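Local coordinates for protein NADP-dependent glyceraldehyde-3-phosphate dehydrogenase (Bacillus halodurans, PDB 3PRL) that probably catalyses the non-phosphorylating, NADP-dependent oxidation of glyceraldehyde 3-phosphate, as a member of the aldehyde dehydrogenase family, at residues Glu89-Gly92 / Glu93-His97; Gly206-Glu209 / Gly210-Gln213; Leu461-Gly465 / Ile466-Leu470. All blocks are in the same frame, centred on the assembly; numbering follows the deposited sequence. Where two conformers were deposited one is given.

How the contacts relate
The three contacts are local ones, met in series along the chain: contact 1 within helix 88-98, contact 2 in the turn after helix 192-204 and the start of strand 212-214, contact 3 where a loop enters helix 466-472. None touches another; their centres lie about 24 Å (1 and 2), 27 Å (1 and 3) and 23 Å (2 and 3) apart. Helices connect them indirectly. Leu94 of contact 1 packs on helix 192-204, which leads into contact 2; contacts 1 and 3 both pack on helix 103-124, and contacts 2 and 3 both on helix 167-178. Ile95 and Ile212 lie about 9 and 10 Å, side chain to side chain, from NADP-binding residues, and contact 3 borders the predicted active-site Glu259.

Contact 1. Residues Glu89-Gly92 / Glu93-His97; sequences EIIG and ELIMH
Glu93 N donates to Glu89 O (3.1 Å), Ile95 N to Ile91 O (3.0 Å) and Met96 N to Gly92 O (3.0 Å), the i-to-i+4 ladder that defines this as one turn after another of an alpha-helix, 88-98. Two of these bonds are straight, with N-H...O angles of 167° at Ile91 O and 165° at Gly92 O. In Glu93, CG sits between the backbone N and the carbonyl carbon (chi1 62°) and the chain bends again at chi2, which appears to fold the methylenes back along the preceding turn: CB lies 3.3 Å from Glu89 O, though the exact place of CG is uncertain. The carboxylate is thereby carried past Ile90, whose CG2 comes 4.2 Å from Glu93 OE1 as the two side chains cross obliquely. An alanine at Glu93 would probably leave the flank of Ile90 CG2 and the edge of the His97 ring without the carboxylate beside them. On another side of the helix, Ile91 CG2 meets Ile95 CD1 at 4.3 Å, and both isoleucines continue onto Val110 of helix 103-124, while Leu94 packs on helix 192-204. Further along, Glu93 OE2 lies in plane at the edge of the His97 ring, and the Met96 CE methyl stands 3.4 Å above one face of that ring, displaced toward its rim.

Contact 2. Residues Gly206-Glu209 / Gly210-Gln213; sequences GAPE and GIIQ
Gly210 follows Pro208 and Glu209 round a tight bend, its N 3.5 Å from Pro208 O. Its phi of 91° is the evidence for glycine: a CB would be jammed against the carbonyl O of Glu209. Ile211 comes next and folds back over the start of the bend. Its CG1, beside the backbone N and anti to the carbonyl carbon (chi1 -51°), rests 3.4 Å from Pro208 O and 4.0 Å from Pro208 CB, which brings one methylene against both the carbonyl and the proline ring. Beyond the bend Ile211 and Pro208 share Trp65 of helix 48-65 as a neighbour. Ile212 begins the strand. It offers its CG2 branch to Ala207 CB at 4.3 Å, while CG1, anti to the backbone N, leads the CD1 end away from the bend; the side chain packs among Val183, Phe185 and Ile173. Gln213 fixes the strand to its surroundings rather than to the bend: its OE1 accepts from Asn17 N, and its backbone pairs with Val183 and Phe185. Ahead of this, Gly206, just past helix 192-204, has positive phi and completes a Schellman motif. Helix end, type II beta turn from Pro208 to Ile211, and a strand parallel to 182-186 together make the return leg of a beta-alpha-beta crossover, the building unit of the dinucleotide-binding domain of aldehyde dehydrogenases.

Contact 3. Residues Leu461-Gly465 / Ile466-Leu470; sequences LGVQG and IKPSL
Gly465 and Ser469 close a helix-start contact, where the loop after strand 460-461 turns into helix 466-472 beside the predicted active-site residue Glu259. Two donors of Ser469 grip Gly465 O. The backbone N reaches it at 3.0 Å with an N-H...O angle of 147°, and OG at a short 2.5 Å; they arrive from opposite faces of the carbonyl plane. OG can do so because it lies beside its own backbone N, anti to the carbonyl carbon (chi1 -71°), and therefore points back toward the preceding turn. Gly465 occupies the N-cap position, and the bond from Ser469 N is the first i-to-i+4 bond of the helix. Pro468, in the first turn, fits because its N has no hydrogen to donate and none is called for there. Its ring lies against the loop, with CB and CG each 3.2 Å from Gln464 O, and Val463 CG1 meets CB of Pro468 at 4.0 Å, the two side chains crossing at about a right angle. Val463 O is buried here without a partner in the model, while the Val463 side chain also packs on Glu476 of a neighbouring subunit. Gln464 turns its amide back toward the cap: in the conformer described, its OE1 accepts from Gly465 N at 2.8 Å, the donor tilted 27° from the carbonyl plane. A second conformer was deposited, so this bond, and the very close approach of the amide to Ser469 OG, are less certain. In this conformer the same side chain also donates through NE2 to Ala171 O and comes within about 3 Å of the Glu259 side chain. The Ile466 side chain extends onto Ile116 and Thr120 of helix 103-124.

Contact 1. Residues Glu89-Gly92 / Glu93-His97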
loop_
_atom_site.group_PDB
_atom_site.type_symbol
_atom_site.label_atom_id
_atom_site.label_comp_id
_atom_site.label_asym_id
_atom_site.label_seq_id
_atom_site.Cartn_x
_atom_site.Cartn_y
_atom_site.Cartn_z
ATOM N N GLU D 89 -34.751 -0.390 -17.347
ATOM C CA GLU D 89 -35.805 0.331 -18.037
ATOM C C GLU D 89 -36.906 0.791 -17.100
ATOM O O GLU D 89 -37.453 1.876 -17.271
ATOM C CB GLU D 89 -36.396 -0.554 -19.147
ATOM C CG GLU D 89 -35.615 -0.532 -20.464
ATOM C CD GLU D 89 -34.261 -1.231 -20.394
ATOM O OE1 GLU D 89 -34.187 -2.376 -19.896
ATOM O OE2 GLU D 89 -33.261 -0.637 -20.856
ATOM N N ILE D 90 -37.233 -0.048 -16.123
ATOM C CA ILE D 90 -38.278 0.246 -15.148
ATOM C C ILE D 90 -37.808 1.363 -14.217
ATOM O O ILE D 90 -38.458 2.390 -14.082
ATOM C CB ILE D 90 -38.638 -1.014 -14.320
ATOM C CG1 ILE D 90 -39.230 -2.104 -15.235
ATOM C CG2 ILE D 90 -39.565 -0.643 -13.137
ATOM C CD1 ILE D 90 -39.246 -3.510 -14.645
ATOM N N ILE D 91 -36.661 1.148 -13.584
ATOM C CA ILE D 91 -36.102 2.121 -12.658
ATOM C C ILE D 91 -35.770 3.401 -13.423
ATOM O O ILE D 91 -36.232 4.481 -13.053
ATOM C CB ILE D 91 -34.886 1.519 -11.902
ATOM C CG1 ILE D 91 -35.311 0.241 -11.182
ATOM C CG2 ILE D 91 -34.300 2.507 -10.895
ATOM C CD1 ILE D 91 -34.216 -0.403 -10.373
ATOM N N GLY D 92 -35.006 3.268 -14.507
ATOM C CA GLY D 92 -34.658 4.403 -15.367
ATOM C C GLY D 92 -35.841 5.304 -15.693
ATOM O O GLY D 92 -35.750 6.513 -15.520
ATOM N N GLU D 93 -36.954 4.716 -16.140
ATOM C CA GLU D 93 -38.174 5.482 -16.446
ATOM C C GLU D 93 -38.703 6.284 -15.256
ATOM O O GLU D 93 -39.173 7.414 -15.425
ATOM C CB GLU D 93 -39.288 4.601 -17.059
ATOM C CG GLU D 93 -39.841 3.437 -16.188
ATOM C CD GLU D 93 -40.908 3.843 -15.152
ATOM O OE1 GLU D 93 -41.296 2.987 -14.322
ATOM O OE2 GLU D 93 -41.360 5.007 -15.159
ATOM N N LEU D 94 -38.636 5.694 -14.059
ATOM C CA LEU D 94 -39.095 6.364 -12.843
ATOM C C LEU D 94 -38.231 7.592 -12.593
ATOM O O LEU D 94 -38.738 8.686 -12.349
ATOM C CB LEU D 94 -39.066 5.419 -11.635
ATOM C CG LEU D 94 -39.922 5.783 -10.422
ATOM C CD1 LEU D 94 -41.402 5.629 -10.703
ATOM C CD2 LEU D 94 -39.550 4.914 -9.242
ATOM N N ILE D 95 -36.920 7.412 -12.688
ATOM C CA ILE D 95 -36.000 8.545 -12.581
ATOM C C ILE D 95 -36.327 9.684 -13.568
ATOM O O ILE D 95 -36.475 10.829 -13.144
ATOM C CB ILE D 95 -34.522 8.131 -12.711
ATOM C CG1 ILE D 95 -34.152 7.111 -11.630
ATOM C CG2 ILE D 95 -33.638 9.374 -12.624
ATOM C CD1 ILE D 95 -32.791 6.428 -11.853
ATOM N N MET D 96 -36.447 9.389 -14.867
ATOM C CA MET D 96 -36.713 10.485 -15.827
ATOM C C MET D 96 -37.967 11.291 -15.474
ATOM O O MET D 96 -37.936 12.513 -15.546
ATOM C CB MET D 96 -36.684 10.081 -17.318
ATOM C CG MET D 96 -37.491 8.894 -17.714
ATOM S SD MET D 96 -38.332 9.027 -19.313
ATOM C CE MET D 96 -39.769 8.045 -18.898
ATOM N N HIS D 97 -39.035 10.617 -15.050
ATOM C CA HIS D 97 -40.257 11.320 -14.648
ATOM C C HIS D 97 -40.057 12.112 -13.349
ATOM O O HIS D 97 -40.320 13.315 -13.316
ATOM C CB HIS D 97 -41.449 10.359 -14.486
ATOM C CG HIS D 97 -42.052 9.893 -15.776
ATOM N ND1 HIS D 97 -42.205 8.558 -16.085
ATOM C CD2 HIS D 97 -42.554 10.580 -16.830
ATOM C CE1 HIS D 97 -42.768 8.440 -17.274
ATOM N NE2 HIS D 97 -42.988 9.652 -17.750
#

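Contact 2. Residues Gly206-Glu209 / Gly210-Gln213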
loop_
_atom_site.group_PDB
_atom_site.type_symbol
_atom_site.label_atom_id
_atom_site.label_comp_id
_atom_site.label_asym_id
_atom_site.label_seq_id
_atom_site.Cartn_x
_atom_site.Cartn_y
_atom_site.Cartn_z
ATOM N N GLY D 206 -31.938 -10.422 -1.525
ATOM C CA GLY D 206 -31.734 -11.187 -0.293
ATOM C C GLY D 206 -31.081 -10.443 0.864
ATOM O O GLY D 206 -30.415 -11.058 1.687
ATOM N N ALA D 207 -31.267 -9.129 0.953
ATOM C CA ALA D 207 -30.749 -8.381 2.104
ATOM C C ALA D 207 -31.377 -8.911 3.391
ATOM O O ALA D 207 -32.602 -8.994 3.485
ATOM C CB ALA D 207 -31.034 -6.907 1.958
ATOM N N PRO D 208 -30.545 -9.315 4.372
ATOM C CA PRO D 208 -31.141 -9.708 5.657
ATOM C C PRO D 208 -31.876 -8.537 6.312
ATOM O O PRO D 208 -31.599 -7.378 5.994
ATOM C CB PRO D 208 -29.935 -10.147 6.489
ATOM C CG PRO D 208 -28.915 -10.576 5.480
ATOM C CD PRO D 208 -29.119 -9.690 4.282
ATOM N N GLU D 209 -32.817 -8.851 7.198
ATOM C CA GLU D 209 -33.675 -7.858 7.868
ATOM C C GLU D 209 -32.873 -6.831 8.666
ATOM O O GLU D 209 -31.962 -7.195 9.388
ATOM C CB GLU D 209 -34.656 -8.586 8.799
ATOM C CG GLU D 209 -33.974 -9.660 9.634
ATOM C CD GLU D 209 -34.926 -10.500 10.454
ATOM O OE1 GLU D 209 -35.823 -11.158 9.872
ATOM O OE2 GLU D 209 -34.747 -10.517 11.688
ATOM N N GLY D 210 -33.209 -5.549 8.520
ATOM C CA GLY D 210 -32.572 -4.474 9.297
ATOM C C GLY D 210 -31.346 -3.791 8.701
ATOM O O GLY D 210 -31.125 -2.597 8.938
ATOM N N ILE D 211 -30.543 -4.533 7.938
ATOM C CA ILE D 211 -29.289 -4.018 7.339
ATOM C C ILE D 211 -29.476 -2.723 6.564
ATOM O O ILE D 211 -28.618 -1.826 6.606
ATOM C CB ILE D 211 -28.648 -5.067 6.394
ATOM C CG1 ILE D 211 -28.524 -6.413 7.097
ATOM C CG2 ILE D 211 -27.282 -4.592 5.874
ATOM C CD1 ILE D 211 -27.931 -6.329 8.482
ATOM N N ILE D 212 -30.598 -2.661 5.847
ATOM C CA ILE D 212 -31.079 -1.473 5.170
ATOM C C ILE D 212 -32.484 -1.123 5.681
ATOM O O ILE D 212 -33.401 -1.955 5.646
ATOM C CB ILE D 212 -31.071 -1.651 3.610
ATOM C CG1 ILE D 212 -31.605 -0.394 2.885
ATOM C CG2 ILE D 212 -31.831 -2.912 3.181
ATOM C CD1 ILE D 212 -30.633 0.789 2.899
ATOM N N GLN D 213 -32.617 0.102 6.184
ATOM C CA GLN D 213 -33.906 0.690 6.550
ATOM C C GLN D 213 -34.103 1.959 5.722
ATOM O O GLN D 213 -33.149 2.722 5.516
ATOM C CB GLN D 213 -33.936 1.025 8.043
ATOM C CG GLN D 213 -33.354 -0.074 8.945
ATOM C CD GLN D 213 -34.332 -1.198 9.235
ATOM O OE1 GLN D 213 -34.935 -1.784 8.319
ATOM N NE2 GLN D 213 -34.504 -1.505 10.520
#

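Contact 3. Residues Leu461-Gly465 / Ile466-Leu470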
loop_
_atom_site.group_PDB
_atom_site.type_symbol
_atom_site.label_atom_id
_atom_site.label_comp_id
_atom_site.label_asym_id
_atom_site.label_seq_id
_atom_site.Cartn_x
_atom_site.Cartn_y
_atom_site.Cartn_z
ATOM N N LEU D 461 -16.795 18.095 2.984
ATOM C CA LEU D 461 -16.089 17.631 4.167
ATOM C C LEU D 461 -15.800 16.131 3.979
ATOM O O LEU D 461 -16.693 15.355 3.621
ATOM C CB LEU D 461 -16.945 17.910 5.413
ATOM C CG LEU D 461 -16.468 17.604 6.839
ATOM C CD1 LEU D 461 -15.177 18.321 7.170
ATOM C CD2 LEU D 461 -17.556 17.975 7.859
ATOM N N GLY D 462 -14.543 15.736 4.184
ATOM C CA GLY D 462 -14.109 14.354 3.917
ATOM C C GLY D 462 -13.967 14.015 2.443
ATOM O O GLY D 462 -13.859 14.914 1.616
ATOM N N VAL D 463 -13.969 12.715 2.115
ATOM C CA VAL D 463 -13.632 12.223 0.757
ATOM C C VAL D 463 -14.512 11.058 0.306
ATOM O O VAL D 463 -14.904 10.211 1.130
ATOM C CB VAL D 463 -12.193 11.662 0.685
ATOM C CG1 VAL D 463 -11.584 11.866 -0.722
ATOM C CG2 VAL D 463 -11.288 12.253 1.777
ATOM N N GLN D 464 -14.785 10.997 -1.000
ATOM C CA GLN D 464 -15.486 9.863 -1.594
ATOM C C GLN D 464 -14.731 9.287 -2.783
ATOM O O GLN D 464 -13.530 9.501 -2.949
ATOM C CB GLN D 464 -16.913 10.250 -2.008
ATOM C CG GLN D 464 -18.027 9.515 -1.267
ATOM C CD GLN D 464 -18.569 8.302 -2.035
ATOM O OE1 GLN D 464 -18.125 7.994 -3.147
ATOM N NE2 GLN D 464 -19.519 7.601 -1.428
ATOM N N GLY D 465 -15.467 8.601 -3.649
ATOM C CA GLY D 465 -14.873 7.749 -4.640
ATOM C C GLY D 465 -14.881 6.391 -3.963
ATOM O O GLY D 465 -15.158 6.287 -2.757
ATOM N N ILE D 466 -14.575 5.345 -4.723
ATOM C CA ILE D 466 -14.814 3.974 -4.251
ATOM C C ILE D 466 -14.012 3.584 -3.015
ATOM O O ILE D 466 -14.607 3.309 -1.966
ATOM C CB ILE D 466 -14.636 2.930 -5.368
ATOM C CG1 ILE D 466 -15.604 3.206 -6.517
ATOM C CG2 ILE D 466 -14.811 1.492 -4.810
ATOM C CD1 ILE D 466 -17.064 3.217 -6.130
ATOM N N LYS D 467 -12.683 3.549 -3.128
ATOM C CA LYS D 467 -11.856 3.213 -1.962
ATOM C C LYS D 467 -11.996 4.193 -0.801
ATOM O O LYS D 467 -12.182 3.744 0.335
ATOM C CB LYS D 467 -10.377 2.992 -2.281
ATOM C CG LYS D 467 -9.589 2.402 -1.082
ATOM C CD LYS D 467 -8.090 2.707 -1.146
ATOM C CE LYS D 467 -7.330 1.576 -1.815
ATOM N NZ LYS D 467 -6.604 0.708 -0.823
ATOM N N PRO D 468 -11.878 5.517 -1.064
ATOM C CA PRO D 468 -11.946 6.489 0.041
ATOM C C PRO D 468 -13.244 6.347 0.828
ATOM O O PRO D 468 -13.251 6.550 2.047
ATOM C CB PRO D 468 -11.907 7.853 -0.677
ATOM C CG PRO D 468 -11.157 7.562 -1.938
ATOM C CD PRO D 468 -11.569 6.182 -2.346
ATOM N N SER D 469 -14.326 5.999 0.123
ATOM C CA SER D 469 -15.608 5.706 0.748
ATOM C C SER D 469 -15.496 4.578 1.755
ATOM O O SER D 469 -15.992 4.699 2.869
ATOM C CB SER D 469 -16.660 5.352 -0.310
ATOM O OG SER D 469 -16.996 6.537 -1.016
ATOM N N LEU D 470 -14.840 3.486 1.374
ATOM C CA LEU D 470 -14.711 2.324 2.277
ATOM C C LEU D 470 -14.024 2.649 3.597
ATOM O O LEU D 470 -14.441 2.145 4.652
ATOM C CB LEU D 470 -13.998 1.174 1.568
ATOM C CG LEU D 470 -14.856 0.611 0.436
ATOM C CD1 LEU D 470 -14.023 -0.092 -0.591
ATOM C CD2 LEU D 470 -15.884 -0.324 0.998
#